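Local coordinates for protein putative P450-like enzyme (PDB 5Z9J) that probably acts as a heme-dependent cytochrome P450 monooxygenase in the secondary metabolism of a Streptomyces, at residues A131-P134 against L135-S139; G143-E146 against S147-A150; R149-F152 against R153-M156; I230-R233 against L234-G238; I344-C347 against L348-L352. All coordinates share one frame; numbering follows the deposited sequence.

Overall arrangement
Contacts 1, 2 and 3 follow one another along two consecutive helices, 132-142 and 147-163, and the turn between them. Contacts 2 and 3 share Arg-149 and Ala-150; contact 1 lies against both, its Ile-136 CG2 being 3.5 Å from Arg-149 CZ. These helices back onto contact 4, at the heme-facing end of helix 224-238: Ile-138 CD1 is 3.5 Å from Leu-234 O, and Met-156 CE is 3.6 Å from Leu-235 O. Contacts 4 and 5 both touch the heme, from opposite faces, with centres about 12 Å apart. Contact 5 supplies the iron ligand Cys-347; contacts 2 and 3 lie farthest from it, their centres about 24 and 23 Å from that of contact 5.

Contact 1 of 5, residues A131-P134 against L135-S139; sequences APLP and LIMIS
Leu-133 and Met-137 lie side by side one turn apart near the start of helix 132-142, which corresponds by its place in the chain to helix E of the cytochrome P450 fold. Leu-133 CD1 comes within 4.1 Å of Met-137 CG, and both side chains point the same way; from there Met-137 bends at its second and third torsions and runs on toward Leu-352 of helix 350-367. The backbone beneath them closes with Met-137 N donating to Leu-133 O at 2.9 Å. Two prolines occupy the first turn of the helix, where a missing N-H costs little, and both serve as acceptors: Ile-136 N reaches Pro-132 O at 2.8 Å and Ile-138 N reaches Pro-134 O at 3.2 Å. The two isoleucines share a conformation that brings side chain and acceptor together. With CG1 beside the backbone N (chi1 -69°), the side chain of Ile-136 leans back over the preceding turn, CG1 3.0 Å from Pro-132 O, while CD1 continues toward the proline ring, 4.5 Å from Pro-132 CB. Ile-138 repeats this, placing CG1 3.2 Å from Pro-134 O and turning its outer end toward the heme. On other flanks, Leu-133 packs on Ile-109 and Leu-113 of helix 96-116 and Pro-134 on Thr-242 of helix 240-255. One turn on, the buried hydroxyl of Ser-139 is satisfied by its own helix. Leu-135 O takes two donors from Ser-139 on opposite faces of its carbonyl plane, the backbone N and the hydroxyl, with Ser-139 OG only 2.6 Å from Leu-135 O.

Contact 2 of 5, residues G143-E146 against S147-A150; sequences GVPE and SDRA
The turn that starts helix 147-163, directly after helix 132-142, is built by Pro-145 and Glu-146 against Asp-148 and Arg-149. A Schellman motif with positive phi at Gly-143 ends the earlier helix, and two short-range bonds open the next: Asp-148 N donates to Pro-145 O at 3.0 Å and Arg-149 N to Glu-146 O at 2.9 Å. In each, the donor stands well above the carbonyl plane, as expected of a bond spanning just three residues. The side chains of Glu-146 and Arg-149 run alongside each other. Glu-146 CG sits 3.6 Å above the centre of the Arg-149 guanidinium, and the carboxylate beyond it stacks on that group with planes 11° apart. Because of this stacking no N-H points at the acid, whose OE2 is 4.2 Å from Arg-149 NH2; the attraction is one of charge alone, and the true salt bridge of the guanidinium goes to Asp-140 of helix 132-142. At the guanidinium edge a water lies in plane, accepting from Arg-149 NE at 2.8 Å and donating to Val-144 O at 2.7 Å, so it ties the loop to the extended arginine. On the other side of the turn, the Asp-148 carboxylate lies by the proline ring, OD2 being 3.5 Å from Pro-145 CG, and OD1 receives a weak bond from Ser-147 OG. Val-144 turns inward onto Tyr-192 and Trp-193 of helix 172-202. A Schellman motif at a glycine, then a short proline-containing turn into the next helix, makes this tight link, probably the E-F connection of the P450 fold.

Contact 3 of 5, residues R149-F152 against R153-M156; sequences RALF and RQWM
Phe-152, Trp-155 and Leu-151 make most of this contact, on one flank of helix 147-163, the probable helix F of the P450 fold. Both other residues meet the same side of the Trp-155 indole, Leu-151 toward its NE1-CZ2 edge and Phe-152 toward CE3 and CZ3. Leu-151 reaches it with its whole branched end: CD1 is 3.3 Å from Trp-155 NE1, while CG is 3.6 Å from Trp-155 CZ2 and CD2 reaches that same carbon. With CG of Leu-151 anti to the backbone N (chi1 176°), the isobutyl group swings along the helix toward the indole. Leu-151 also contributes its carbonyl, whose O stands 3.2 Å above one face of the indole, offset toward the rim, and accepts the backbone N-H of Trp-155 at 3.2 Å between Trp-155 N and Leu-151 O. As for Phe-152, its CE1 is 3.7 Å from Trp-155 CZ3, and the two six-membered rings are inclined at 38° with centroids 5.5 Å apart, an oblique meeting of neither stacked nor T-shaped kind. Away from this apolar flank, Arg-153 turns off to a salt bridge with Asp-157. The aromatic side faces two other helices: Phe-152 packs on Ser-139 of helix 132-142, and Trp-155 meets Tyr-192 of helix 172-202 edge-to-face. The indole N-H of this buried tryptophan is taken up by Glu-188 OE2. Together with the carbon contacts, that bond probably restrains the turn of the indole, and the negative carboxylate would be expected to polarise the N-H.

Contact 4 of 5, residues I230-R233 against L234-G238; sequences IANR and LLVNG. With HEM (protoporphyrin IX containing Fe), chain E.
Arg-233 bends forward along the helix to Asn-237 at the heme end of helix 224-238, part of the long distal helix of the P450 fold, and this pair is the tight part of the contact. The arginine starts anti to the backbone N (chi1 180°) and then bends at both following torsions, which brings the guanidinium edge to the amide oxygen one turn later. NH1 of Arg-233 donates to Asn-237 OD1 at 3.0 Å with OD1 near the guanidinium plane, although the two flat groups are turned 56° apart. Beneath the bond, Arg-233 CD presses on Asn-237 CG at 3.3 Å. The amide is thereby held over the porphyrin, with Asn-237 ND2 3.5 Å from heme C3D. Here too Asn-237 O approaches heme NC to 3.3 Å, on the side of the ring away from the cysteine ligand, and Gly-238 CA lies 3.3 Å from heme C2C, where a beta-carbon would clash. With an alanine here in place of Arg-233, Asn-237 would probably lose the donor that fixes its amide, and Asp-74 would be left without its salt-bridge mate. Asn-232 OD1 comes to 3.1 Å from Val-236 CG2, a close O to CH approach, and is buried there with no polar partner in the model. Contact is looser at Ile-230, whose CG2 is 4.1 Å from Leu-234 CD1. Among its neighbours, the segment is wedged by Leu-235 between Ile-138 of helix 132-142 and Phe-152 of helix 147-163, Asn-232 and Val-236 rest on Met-159 of the latter, and Ala-231 meets Trp-193 of helix 172-202.

Contact 5 of 5, residues I344-C347 against L348-L352; sequences IHFC and LGRQL. With HEM (protoporphyrin IX containing Fe), chain E.
Cys-347 and Arg-350 are joined by two hydrogen bonds to one carbonyl. Arg-350 N closes a type I turn onto Cys-347 O at 3.3 Å, and Arg-350 NH1 reaches the same oxygen at 2.9 Å from the opposite face of the carbonyl plane. Arg-350 manages this because its CG stands between backbone N and carbonyl carbon (chi1 69°), which sends the extended arginine back over the turn. Van der Waals contact comes from Phe-346, whose CE2 is 3.4 Å from Arg-350 CD; the ring and the guanidinium planes are 28° apart, with Phe-346 CD2 over one guanidinium face. A leucine in place of Arg-350 would probably leave Cys-347 O with one donor fewer and the Phe-346 ring freer to turn. The sequence is the cysteine-ligand loop of cytochromes P450, ending at the N-cap Gly-349 of helix 350-367. Coordination is by Cys-347 SG, 2.6 Å from the heme iron. Gly-349 CA lies 3.5 Å from heme C3C, and a beta-carbon on it would run into that atom. A hydrogen bond holds one propionate: His-345 ND1 donates, almost straight at 167°, to heme O1D at 2.7 Å, with O1D in the plane of the imidazole.

Contact 1 of 5, residues A131-P134 against L135-S139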
# COMPACT_ATOMS: atom_id res chain seq x y z
N ALA A 131 5.33 -1.70 11.66
CA ALA A 131 5.97 -0.83 10.67
C ALA A 131 7.40 -1.20 10.42
O ALA A 131 7.81 -1.25 9.25
CB ALA A 131 5.93 0.64 11.07
N PRO A 132 8.20 -1.43 11.48
CA PRO A 132 9.57 -1.76 11.14
C PRO A 132 9.79 -3.00 10.27
O PRO A 132 10.78 -2.97 9.49
CB PRO A 132 10.21 -2.00 12.51
CG PRO A 132 9.40 -1.29 13.45
CD PRO A 132 8.05 -1.19 12.93
N LEU A 133 8.96 -4.04 10.40
CA LEU A 133 9.18 -5.31 9.71
C LEU A 133 9.16 -5.18 8.16
O LEU A 133 10.18 -5.48 7.52
CB LEU A 133 8.19 -6.39 10.19
CG LEU A 133 8.20 -7.68 9.35
CD1 LEU A 133 9.59 -8.39 9.49
CD2 LEU A 133 7.10 -8.63 9.76
N PRO A 134 8.06 -4.66 7.56
CA PRO A 134 8.05 -4.50 6.09
C PRO A 134 9.07 -3.50 5.60
O PRO A 134 9.58 -3.66 4.50
CB PRO A 134 6.64 -3.99 5.81
CG PRO A 134 6.15 -3.46 7.12
CD PRO A 134 6.78 -4.23 8.15
N LEU A 135 9.38 -2.50 6.40
CA LEU A 135 10.43 -1.58 6.04
C LEU A 135 11.79 -2.31 5.98
O LEU A 135 12.57 -2.11 5.05
CB LEU A 135 10.51 -0.42 7.04
CG LEU A 135 11.68 0.51 6.61
CD1 LEU A 135 11.45 0.99 5.16
CD2 LEU A 135 11.93 1.66 7.54
N ILE A 136 12.08 -3.10 6.99
CA ILE A 136 13.33 -3.84 7.03
C ILE A 136 13.45 -4.83 5.85
O ILE A 136 14.52 -4.94 5.22
CB ILE A 136 13.50 -4.58 8.36
CG1 ILE A 136 13.75 -3.57 9.48
CG2 ILE A 136 14.69 -5.55 8.30
CD1 ILE A 136 13.72 -4.20 10.88
N MET A 137 12.37 -5.53 5.55
CA MET A 137 12.31 -6.52 4.48
C MET A 137 12.61 -5.91 3.13
O MET A 137 13.29 -6.54 2.30
CB MET A 137 10.94 -7.21 4.42
CG MET A 137 10.67 -8.19 5.55
SD MET A 137 11.82 -9.59 5.62
CE MET A 137 11.37 -10.54 4.18
N ILE A 138 12.05 -4.74 2.87
CA ILE A 138 12.26 -4.11 1.59
C ILE A 138 13.67 -3.53 1.55
O ILE A 138 14.30 -3.56 0.54
CB ILE A 138 11.26 -3.01 1.29
CG1 ILE A 138 9.83 -3.62 1.28
CG2 ILE A 138 11.48 -2.48 -0.10
CD1 ILE A 138 8.76 -2.57 1.10
N SER A 139 14.14 -3.01 2.67
CA SER A 139 15.49 -2.43 2.72
C SER A 139 16.51 -3.51 2.41
O SER A 139 17.35 -3.30 1.54
CB SER A 139 15.73 -1.79 4.09
OG SER A 139 14.74 -0.80 4.35

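Contact 2 of 5, residues G143-E146 against S147-A150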
# COMPACT_ATOMS: atom_id res chain seq x y z
N GLY A 143 19.06 -4.07 -0.66
CA GLY A 143 20.48 -4.25 -0.36
C GLY A 143 21.15 -3.03 0.25
O GLY A 143 22.37 -2.86 0.15
N VAL A 144 20.36 -2.19 0.91
CA VAL A 144 20.90 -1.05 1.63
C VAL A 144 21.32 -1.45 3.05
O VAL A 144 20.66 -2.24 3.71
CB VAL A 144 19.89 0.12 1.71
CG1 VAL A 144 19.50 0.60 0.31
CG2 VAL A 144 18.67 -0.27 2.53
N PRO A 145 22.45 -0.90 3.50
CA PRO A 145 22.91 -1.13 4.88
C PRO A 145 21.84 -0.77 5.92
O PRO A 145 20.95 0.04 5.62
CB PRO A 145 24.12 -0.20 5.01
CG PRO A 145 24.05 0.74 3.83
CD PRO A 145 23.34 -0.00 2.75
N GLU A 146 21.90 -1.38 7.09
CA GLU A 146 20.91 -1.11 8.13
C GLU A 146 20.88 0.38 8.48
O GLU A 146 19.80 0.93 8.70
CB GLU A 146 21.19 -1.95 9.38
CG GLU A 146 21.39 -3.45 9.09
CD GLU A 146 21.52 -4.32 10.35
OE1 GLU A 146 21.39 -3.79 11.48
OE2 GLU A 146 21.76 -5.54 10.19
N SER A 147 22.04 1.05 8.46
CA SER A 147 22.08 2.48 8.76
C SER A 147 21.16 3.30 7.84
O SER A 147 20.60 4.30 8.26
CB SER A 147 23.52 3.03 8.67
OG SER A 147 24.06 2.89 7.37
N ASP A 148 21.02 2.88 6.59
CA ASP A 148 20.19 3.58 5.61
C ASP A 148 18.69 3.36 5.84
O ASP A 148 17.86 4.02 5.20
CB ASP A 148 20.58 3.13 4.20
CG ASP A 148 21.92 3.68 3.77
OD1 ASP A 148 22.65 4.17 4.64
OD2 ASP A 148 22.28 3.53 2.59
N ARG A 149 18.32 2.43 6.72
CA ARG A 149 16.89 2.24 6.97
C ARG A 149 16.34 3.51 7.63
O ARG A 149 15.17 3.87 7.45
CB ARG A 149 16.63 1.00 7.84
CG ARG A 149 16.98 -0.37 7.20
CD ARG A 149 17.02 -1.47 8.27
NE ARG A 149 17.52 -2.77 7.79
CZ ARG A 149 17.75 -3.82 8.59
NH1 ARG A 149 17.48 -3.75 9.89
NH2 ARG A 149 18.21 -4.96 8.08
N ALA A 150 17.21 4.21 8.36
CA ALA A 150 16.88 5.50 8.97
C ALA A 150 16.48 6.53 7.92
O ALA A 150 15.46 7.21 8.05
CB ALA A 150 18.08 6.02 9.76
O HOH W 1 18.46 -2.94 5.13

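Contact 3 of 5, residues R149-F152 against R153-M156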
# COMPACT_ATOMS: atom_id res chain seq x y z
N ARG A 149 18.32 2.43 6.72
CA ARG A 149 16.89 2.24 6.97
C ARG A 149 16.34 3.51 7.63
O ARG A 149 15.17 3.87 7.45
CB ARG A 149 16.63 1.00 7.84
CG ARG A 149 16.98 -0.37 7.20
CD ARG A 149 17.02 -1.47 8.27
NE ARG A 149 17.52 -2.77 7.79
CZ ARG A 149 17.75 -3.82 8.59
NH1 ARG A 149 17.48 -3.75 9.89
NH2 ARG A 149 18.21 -4.96 8.08
N ALA A 150 17.21 4.21 8.36
CA ALA A 150 16.88 5.50 8.97
C ALA A 150 16.48 6.53 7.92
O ALA A 150 15.46 7.21 8.05
CB ALA A 150 18.08 6.02 9.76
N LEU A 151 17.31 6.63 6.88
CA LEU A 151 17.12 7.62 5.83
C LEU A 151 15.77 7.38 5.14
O LEU A 151 15.11 8.34 4.71
CB LEU A 151 18.27 7.54 4.83
CG LEU A 151 18.21 8.44 3.60
CD1 LEU A 151 18.06 9.87 4.08
CD2 LEU A 151 19.46 8.27 2.74
N PHE A 152 15.34 6.13 5.09
CA PHE A 152 14.06 5.77 4.48
C PHE A 152 12.84 6.14 5.33
O PHE A 152 11.81 6.61 4.80
CB PHE A 152 14.03 4.26 4.17
CG PHE A 152 15.01 3.82 3.11
CD1 PHE A 152 15.72 4.75 2.36
CD2 PHE A 152 15.22 2.47 2.85
CE1 PHE A 152 16.62 4.33 1.37
CE2 PHE A 152 16.11 2.05 1.86
CZ PHE A 152 16.81 2.98 1.13
N ARG A 153 12.93 5.96 6.65
CA ARG A 153 11.80 6.30 7.51
C ARG A 153 11.59 7.82 7.52
O ARG A 153 10.45 8.30 7.57
CB ARG A 153 12.01 5.77 8.93
CG ARG A 153 10.87 6.07 9.88
CD ARG A 153 9.93 4.87 9.97
NE ARG A 153 8.72 5.10 10.76
CZ ARG A 153 7.65 5.77 10.34
NH1 ARG A 153 7.60 6.29 9.13
NH2 ARG A 153 6.61 5.90 11.15
N GLN A 154 12.70 8.55 7.35
CA GLN A 154 12.67 10.00 7.19
C GLN A 154 11.91 10.40 5.93
O GLN A 154 11.00 11.22 5.98
CB GLN A 154 14.11 10.54 7.11
CG GLN A 154 14.20 12.06 7.06
CD GLN A 154 15.63 12.57 7.09
OE1 GLN A 154 16.58 11.82 7.33
NE2 GLN A 154 15.79 13.87 6.84
N TRP A 155 12.29 9.78 4.82
CA TRP A 155 11.65 10.04 3.54
C TRP A 155 10.18 9.67 3.56
O TRP A 155 9.36 10.32 2.92
CB TRP A 155 12.34 9.26 2.42
CG TRP A 155 13.75 9.68 2.09
CD1 TRP A 155 14.41 10.79 2.53
CD2 TRP A 155 14.65 9.00 1.20
NE1 TRP A 155 15.68 10.83 1.99
CE2 TRP A 155 15.84 9.74 1.17
CE3 TRP A 155 14.55 7.83 0.44
CZ2 TRP A 155 16.93 9.35 0.40
CZ3 TRP A 155 15.64 7.44 -0.32
CH2 TRP A 155 16.81 8.20 -0.33
N MET A 156 9.82 8.68 4.38
CA MET A 156 8.48 8.13 4.36
C MET A 156 7.52 8.97 5.18
O MET A 156 6.30 8.86 5.00
CB MET A 156 8.51 6.69 4.88
CG MET A 156 7.16 5.95 5.02
SD MET A 156 6.50 5.46 3.39
CE MET A 156 7.93 4.61 2.74

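Contact 4 of 5, residues I230-R233 against L234-G238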
# COMPACT_ATOMS: atom_id res chain seq x y z
N ILE A 230 11.84 3.39 -9.29
CA ILE A 230 11.42 2.03 -9.00
C ILE A 230 11.63 1.71 -7.52
O ILE A 230 10.68 1.26 -6.86
CB ILE A 230 12.16 1.02 -9.88
CG1 ILE A 230 11.66 1.13 -11.33
CG2 ILE A 230 11.97 -0.42 -9.35
CD1 ILE A 230 12.56 0.43 -12.35
N ALA A 231 12.82 1.96 -6.99
CA ALA A 231 13.04 1.70 -5.57
C ALA A 231 12.08 2.53 -4.68
O ALA A 231 11.52 1.99 -3.73
CB ALA A 231 14.44 1.96 -5.18
N ASN A 232 11.83 3.78 -5.02
CA ASN A 232 11.00 4.60 -4.18
C ASN A 232 9.62 3.96 -4.19
O ASN A 232 8.96 3.93 -3.18
CB ASN A 232 10.75 6.00 -4.74
CG ASN A 232 10.13 6.97 -3.72
OD1 ASN A 232 9.57 6.57 -2.67
ND2 ASN A 232 9.85 8.18 -4.25
N ARG A 233 9.18 3.47 -5.35
CA ARG A 233 7.83 2.91 -5.49
C ARG A 233 7.71 1.62 -4.66
O ARG A 233 6.69 1.41 -4.04
CB ARG A 233 7.45 2.66 -6.97
CG ARG A 233 6.01 2.06 -7.16
CD ARG A 233 4.96 2.90 -6.42
NE ARG A 233 4.86 4.26 -6.93
CZ ARG A 233 4.30 5.30 -6.29
NH1 ARG A 233 3.80 5.17 -5.07
NH2 ARG A 233 4.24 6.48 -6.89
N LEU A 234 8.76 0.80 -4.62
CA LEU A 234 8.73 -0.39 -3.79
C LEU A 234 8.62 -0.02 -2.31
O LEU A 234 7.73 -0.51 -1.60
CB LEU A 234 9.96 -1.27 -4.05
CG LEU A 234 9.84 -1.82 -5.48
CD1 LEU A 234 11.04 -2.54 -5.92
CD2 LEU A 234 8.58 -2.73 -5.58
N LEU A 235 9.45 0.92 -1.87
CA LEU A 235 9.40 1.40 -0.47
C LEU A 235 8.04 1.94 -0.12
O LEU A 235 7.43 1.50 0.89
CB LEU A 235 10.39 2.51 -0.25
CG LEU A 235 11.81 1.93 -0.25
CD1 LEU A 235 12.74 3.10 -0.26
CD2 LEU A 235 12.03 1.06 1.00
N VAL A 236 7.56 2.89 -0.91
CA VAL A 236 6.32 3.58 -0.53
C VAL A 236 5.19 2.62 -0.60
O VAL A 236 4.30 2.69 0.26
CB VAL A 236 6.01 4.80 -1.41
CG1 VAL A 236 4.52 5.26 -1.28
CG2 VAL A 236 6.94 5.91 -1.10
N ASN A 237 5.19 1.74 -1.60
CA ASN A 237 4.02 0.85 -1.75
C ASN A 237 3.96 -0.34 -0.82
O ASN A 237 2.88 -0.94 -0.61
CB ASN A 237 3.87 0.38 -3.20
CG ASN A 237 3.12 1.41 -4.06
OD1 ASN A 237 3.11 2.61 -3.74
ND2 ASN A 237 2.49 0.95 -5.14
N GLY A 238 5.14 -0.71 -0.34
CA GLY A 238 5.29 -1.89 0.46
C GLY A 238 5.50 -1.69 1.94
O GLY A 238 5.58 -2.68 2.65
CHA HEM E . 0.25 -2.11 -6.54
CHB HEM E . -1.99 -2.62 -2.33
CHC HEM E . 2.11 -4.40 -0.49
CHD HEM E . 4.55 -2.99 -4.35
C1A HEM E . -0.77 -2.10 -5.62
C2A HEM E . -2.17 -1.71 -5.81
C3A HEM E . -2.80 -1.87 -4.64
C4A HEM E . -1.81 -2.35 -3.67
CMA HEM E . -4.28 -1.57 -4.36
CAA HEM E . -2.82 -1.21 -7.12
CBA HEM E . -2.48 0.26 -7.39
CGA HEM E . -3.35 0.85 -8.51
O1A HEM E . -3.32 2.09 -8.75
O2A HEM E . -4.06 0.12 -9.22
C1B HEM E . -1.09 -3.21 -1.49
C2B HEM E . -1.41 -3.74 -0.19
C3B HEM E . -0.27 -4.23 0.32
C4B HEM E . 0.79 -4.00 -0.64
CMB HEM E . -2.83 -3.70 0.39
CAB HEM E . -0.01 -4.92 1.67
CBB HEM E . -0.97 -5.18 2.56
C1C HEM E . 3.16 -4.21 -1.37
C2C HEM E . 4.57 -4.62 -1.18
C3C HEM E . 5.22 -4.22 -2.27
C4C HEM E . 4.28 -3.55 -3.12
CMC HEM E . 5.08 -5.39 0.05
CAC HEM E . 6.71 -4.32 -2.68
CBC HEM E . 7.64 -4.93 -1.98
C1D HEM E . 3.63 -2.59 -5.26
C2D HEM E . 3.95 -2.05 -6.54
C3D HEM E . 2.62 -1.80 -7.22
C4D HEM E . 1.61 -2.20 -6.29
CMD HEM E . 5.36 -1.76 -7.13
CAD HEM E . 2.42 -1.16 -8.60
CBD HEM E . 2.33 -2.22 -9.68
CGD HEM E . 1.93 -1.55 -10.98
O1D HEM E . 1.49 -0.37 -10.96
O2D HEM E . 2.02 -2.20 -12.04
NA HEM E . -0.62 -2.48 -4.31
NB HEM E . 0.27 -3.37 -1.73
NC HEM E . 3.07 -3.56 -2.55
ND HEM E . 2.23 -2.70 -5.14
FE HEM E . 1.25 -3.15 -3.51

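Contact 5 of 5, residues I344-C347 against L348-L352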
# COMPACT_ATOMS: atom_id res chain seq x y z
N ILE A 344 -3.65 -4.74 -14.67
CA ILE A 344 -2.23 -4.64 -14.98
C ILE A 344 -1.44 -4.02 -13.85
O ILE A 344 -0.24 -4.25 -13.75
CB ILE A 344 -1.98 -3.88 -16.31
CG1 ILE A 344 -2.28 -2.37 -16.23
CG2 ILE A 344 -2.78 -4.56 -17.48
CD1 ILE A 344 -1.85 -1.62 -17.49
N HIS A 345 -2.11 -3.24 -13.01
CA HIS A 345 -1.45 -2.61 -11.88
C HIS A 345 -1.63 -3.40 -10.58
O HIS A 345 -1.27 -2.93 -9.51
CB HIS A 345 -1.93 -1.17 -11.70
CG HIS A 345 -1.50 -0.25 -12.81
ND1 HIS A 345 -0.23 0.29 -12.89
CD2 HIS A 345 -2.18 0.22 -13.89
CE1 HIS A 345 -0.14 1.04 -13.98
NE2 HIS A 345 -1.30 1.02 -14.60
N PHE A 346 -2.14 -4.63 -10.70
CA PHE A 346 -2.27 -5.58 -9.57
C PHE A 346 -1.00 -5.69 -8.76
O PHE A 346 0.06 -5.94 -9.34
CB PHE A 346 -2.67 -6.97 -10.13
CG PHE A 346 -3.02 -7.99 -9.08
CD1 PHE A 346 -4.09 -7.77 -8.21
CD2 PHE A 346 -2.43 -9.24 -9.09
CE1 PHE A 346 -4.46 -8.72 -7.27
CE2 PHE A 346 -2.80 -10.21 -8.17
CZ PHE A 346 -3.82 -9.95 -7.25
N CYS A 347 -1.14 -5.57 -7.43
CA CYS A 347 0.02 -5.44 -6.53
C CYS A 347 1.17 -6.38 -6.82
O CYS A 347 1.09 -7.58 -6.65
CB CYS A 347 -0.42 -5.61 -5.07
SG CYS A 347 0.99 -5.68 -3.96
N LEU A 348 2.29 -5.79 -7.21
CA LEU A 348 3.51 -6.53 -7.51
C LEU A 348 4.10 -7.21 -6.29
O LEU A 348 4.75 -8.24 -6.37
CB LEU A 348 4.57 -5.56 -8.09
CG LEU A 348 5.97 -6.11 -8.34
CD1 LEU A 348 6.55 -5.32 -9.48
CD2 LEU A 348 6.91 -6.03 -7.09
N GLY A 349 3.93 -6.59 -5.14
CA GLY A 349 4.53 -7.16 -3.94
C GLY A 349 3.57 -8.06 -3.19
O GLY A 349 3.82 -8.41 -2.07
N ARG A 350 2.48 -8.49 -3.83
CA ARG A 350 1.44 -9.29 -3.13
C ARG A 350 1.99 -10.54 -2.41
O ARG A 350 1.67 -10.77 -1.24
CB ARG A 350 0.36 -9.72 -4.11
CG ARG A 350 0.83 -10.75 -5.12
CD ARG A 350 -0.10 -10.91 -6.28
NE ARG A 350 0.55 -11.66 -7.35
CZ ARG A 350 1.32 -11.14 -8.29
NH1 ARG A 350 1.55 -9.83 -8.36
NH2 ARG A 350 1.86 -11.95 -9.20
N GLN A 351 2.88 -11.28 -3.08
CA GLN A 351 3.47 -12.48 -2.52
C GLN A 351 4.30 -12.17 -1.27
O GLN A 351 4.12 -12.77 -0.22
CB GLN A 351 4.32 -13.20 -3.58
CG GLN A 351 4.99 -14.44 -3.03
CD GLN A 351 5.59 -15.37 -4.07
OE1 GLN A 351 5.67 -15.07 -5.28
NE2 GLN A 351 6.09 -16.50 -3.58
N LEU A 352 5.20 -11.19 -1.36
CA LEU A 352 5.95 -10.75 -0.19
C LEU A 352 5.07 -10.24 0.94
O LEU A 352 5.36 -10.48 2.12
CB LEU A 352 6.97 -9.66 -0.58
CG LEU A 352 7.66 -8.97 0.60
CD1 LEU A 352 8.31 -10.02 1.52
CD2 LEU A 352 8.80 -8.03 0.11
CHA HEM E . 0.25 -2.11 -6.54
CHB HEM E . -1.99 -2.62 -2.33
CHC HEM E . 2.11 -4.40 -0.49
CHD HEM E . 4.55 -2.99 -4.35
C1A HEM E . -0.77 -2.10 -5.62
C2A HEM E . -2.17 -1.71 -5.81
C3A HEM E . -2.80 -1.87 -4.64
C4A HEM E . -1.81 -2.35 -3.67
CMA HEM E . -4.28 -1.57 -4.36
CAA HEM E . -2.82 -1.21 -7.12
CBA HEM E . -2.48 0.26 -7.39
CGA HEM E . -3.35 0.85 -8.51
O1A HEM E . -3.32 2.09 -8.75
O2A HEM E . -4.06 0.12 -9.22
C1B HEM E . -1.09 -3.21 -1.49
C2B HEM E . -1.41 -3.74 -0.19
C3B HEM E . -0.27 -4.23 0.32
C4B HEM E . 0.79 -4.00 -0.64
CMB HEM E . -2.83 -3.70 0.39
CAB HEM E . -0.01 -4.92 1.67
CBB HEM E . -0.97 -5.18 2.56
C1C HEM E . 3.16 -4.21 -1.37
C2C HEM E . 4.57 -4.62 -1.18
C3C HEM E . 5.22 -4.22 -2.27
C4C HEM E . 4.28 -3.55 -3.12
CMC HEM E . 5.08 -5.39 0.05
CAC HEM E . 6.71 -4.32 -2.68
CBC HEM E . 7.64 -4.93 -1.98
C1D HEM E . 3.63 -2.59 -5.26
C2D HEM E . 3.95 -2.05 -6.54
C3D HEM E . 2.62 -1.80 -7.22
C4D HEM E . 1.61 -2.20 -6.29
CMD HEM E . 5.36 -1.76 -7.13
CAD HEM E . 2.42 -1.16 -8.60
CBD HEM E . 2.33 -2.22 -9.68
CGD HEM E . 1.93 -1.55 -10.98
O1D HEM E . 1.49 -0.37 -10.96
O2D HEM E . 2.02 -2.20 -12.04
NA HEM E . -0.62 -2.48 -4.31
NB HEM E . 0.27 -3.37 -1.73
NC HEM E . 3.07 -3.56 -2.55
ND HEM E . 2.23 -2.70 -5.14
FE HEM E . 1.25 -3.15 -3.51